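Long-range contact in NADPH-dependent glyoxylate/hydroxypyruvate reductase (Rhizobium meliloti, PDB 5UNN), which probably reduces glyoxylate and hydroxypyruvate with NADPH as the hydride donor, as a member of the D-isomer-specific 2-hydroxyacid dehydrogenase family: residues F93-L98 and A285-R290. Numbering follows the deposited sequence.
Sequences FVDRTL and ASSDVR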
loop_
_atom_site.group_PDB
_atom_site.type_symbol
_atom_site.label_atom_id
_atom_site.label_comp_id
_atom_site.label_asym_id
_atom_site.label_seq_id
_atom_site.Cartn_x
_atom_site.Cartn_y
_atom_site.Cartn_z
ATOM N N PHE A 93 16.997 -15.960 -11.403
ATOM C CA PHE A 93 15.708 -16.063 -10.687
ATOM C C PHE A 93 14.749 -14.976 -11.170
ATOM O O PHE A 93 15.013 -13.779 -10.992
ATOM C CB PHE A 93 15.923 -15.934 -9.178
ATOM C CG PHE A 93 14.655 -15.990 -8.357
ATOM C CD1 PHE A 93 13.680 -16.965 -8.587
ATOM C CD2 PHE A 93 14.452 -15.081 -7.322
ATOM C CE1 PHE A 93 12.533 -17.025 -7.804
ATOM C CE2 PHE A 93 13.311 -15.139 -6.533
ATOM C CZ PHE A 93 12.350 -16.114 -6.773
ATOM N N VAL A 94 13.660 -15.401 -11.809
ATOM C CA VAL A 94 12.613 -14.493 -12.302
ATOM C C VAL A 94 11.453 -14.593 -11.315
ATOM O O VAL A 94 10.623 -15.501 -11.439
ATOM C CB VAL A 94 12.154 -14.877 -13.735
ATOM C CG1 VAL A 94 11.047 -13.954 -14.225
ATOM C CG2 VAL A 94 13.333 -14.845 -14.703
ATOM N N ASP A 95 11.426 -13.701 -10.323
ATOM C CA ASP A 95 10.364 -13.701 -9.303
ATOM C C ASP A 95 9.080 -13.144 -9.913
ATOM O O ASP A 95 8.981 -11.956 -10.218
ATOM C CB ASP A 95 10.772 -12.865 -8.091
ATOM C CG ASP A 95 9.772 -12.953 -6.939
ATOM O OD1 ASP A 95 8.561 -13.221 -7.153
ATOM O OD2 ASP A 95 10.205 -12.752 -5.794
ATOM N N ARG A 96 8.087 -14.013 -10.056
ATOM C CA ARG A 96 6.846 -13.674 -10.732
ATOM C C ARG A 96 5.977 -12.726 -9.906
ATOM O O ARG A 96 5.043 -12.159 -10.452
ATOM C CB ARG A 96 6.034 -14.951 -11.040
ATOM N N THR A 97 6.263 -12.569 -8.609
ATOM C CA THR A 97 5.481 -11.690 -7.746
ATOM C C THR A 97 5.946 -10.219 -7.770
ATOM O O THR A 97 5.300 -9.355 -7.154
ATOM C CB THR A 97 5.440 -12.212 -6.291
ATOM O OG1 THR A 97 6.722 -12.049 -5.676
ATOM C CG2 THR A 97 5.018 -13.717 -6.252
ATOM N N LEU A 98 7.036 -9.900 -8.469
ATOM C CA LEU A 98 7.560 -8.515 -8.407
ATOM C C LEU A 98 6.584 -7.477 -8.939
ATOM O O LEU A 98 6.462 -6.403 -8.376
ATOM C CB LEU A 98 8.917 -8.399 -9.104
ATOM C CG LEU A 98 10.030 -9.187 -8.392
ATOM C CD1 LEU A 98 11.338 -9.014 -9.155
ATOM C CD2 LEU A 98 10.219 -8.835 -6.906
ATOM N N ALA A 285 9.288 -3.458 -4.487
ATOM C CA ALA A 285 9.056 -4.916 -4.576
ATOM C C ALA A 285 10.283 -5.652 -4.058
ATOM O O ALA A 285 11.369 -5.338 -4.480
ATOM C CB ALA A 285 8.810 -5.302 -6.020
ATOM N N SER A 286 10.102 -6.613 -3.155
ATOM C CA SER A 286 11.200 -7.417 -2.601
ATOM C C SER A 286 10.900 -8.844 -2.965
ATOM O O SER A 286 9.761 -9.264 -2.863
ATOM C CB SER A 286 11.206 -7.389 -1.053
ATOM O OG SER A 286 11.341 -6.118 -0.517
ATOM N N SER A 287 11.916 -9.624 -3.303
ATOM C CA SER A 287 11.731 -11.081 -3.484
ATOM C C SER A 287 11.658 -11.783 -2.126
ATOM O O SER A 287 12.323 -11.395 -1.166
ATOM C CB SER A 287 12.844 -11.683 -4.333
ATOM O OG SER A 287 12.661 -11.304 -5.683
ATOM N N ASP A 288 10.825 -12.815 -2.057
ATOM C CA ASP A 288 10.793 -13.742 -0.926
ATOM C C ASP A 288 11.882 -14.777 -1.211
ATOM O O ASP A 288 11.892 -15.420 -2.272
ATOM C CB ASP A 288 9.405 -14.415 -0.830
ATOM C CG ASP A 288 9.177 -15.187 0.476
ATOM O OD1 ASP A 288 10.052 -15.217 1.372
ATOM O OD2 ASP A 288 8.083 -15.779 0.596
ATOM N N VAL A 289 12.796 -14.949 -0.264
ATOM C CA VAL A 289 13.865 -15.948 -0.386
ATOM C C VAL A 289 13.338 -17.402 -0.388
ATOM O O VAL A 289 13.976 -18.287 -0.957
ATOM C CB VAL A 289 14.960 -15.723 0.689
ATOM C CG1 VAL A 289 14.480 -16.112 2.081
ATOM C CG2 VAL A 289 16.239 -16.476 0.337
ATOM N N ARG A 290 12.185 -17.635 0.242
ATOM C CA ARG A 290 11.501 -18.937 0.171
ATOM C C ARG A 290 11.076 -19.292 -1.262
ATOM O O ARG A 290 11.096 -20.460 -1.640
ATOM C CB ARG A 290 10.285 -18.979 1.107
HETATM O O HOH W 1 8.600 -13.515 -3.628
#
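Asp95 OD2 is gripped by two donors where the segments meet. Ser287 OG gives its proton to this oxygen at 2.9 Å, on the anti side and 19° out of the carboxylate plane. A water donates to the same OD2 and accepts from Asp288 N, at 2.8 Å from both Asp95 OD2 and Asp288 N. It therefore bridges the carboxylate to the backbone of the other segment. The second carboxylate oxygen works within its own segment. Asp95 OD1 takes Thr97 N on its anti side, a capping bond, and Thr97 OG1 on its syn side at 2.6 Å, both from the same face. Four bonds in all thus fix how the carboxylate is turned. Without the carboxylate, as with an alanine here, Ser287 OG and the water would probably lose their shared acceptor, and Thr97 N its capping partner.

Phe93 and Leu98 each bring a carbon to the Ser287 side chain. The Phe93 ring brings CE2 to 4.0 Å from Ser287 OG. One face of this ring has Asp95 N above its centre. Leu98 CG stands anti to the carbonyl carbon (chi1 -66°), and with chi2 extended this carries CD2 to 3.7 Å from Ser287 OG, although the CA-CB bond does not point at that segment. The same methyl meets Ala285 CB at 3.9 Å, while Leu98 O lies 3.5 Å from that CB. Beyond the segments, Phe93 packs on Ala291, Leu292 and His295 of helix 289-304.

Ala285 is an NADPH-binding residue, although no cofactor is bound to this chain. The contact joins two helix starts: a type I turn from Asp95 to Leu98 leads into helix 98-114, and Asp288 is the N-cap of helix 289-304. In two-domain D-2-hydroxyacid dehydrogenases the two chain passages between the domains, each ending at a helix start, form the hinge, and this contact probably belongs to it, beside the cofactor site.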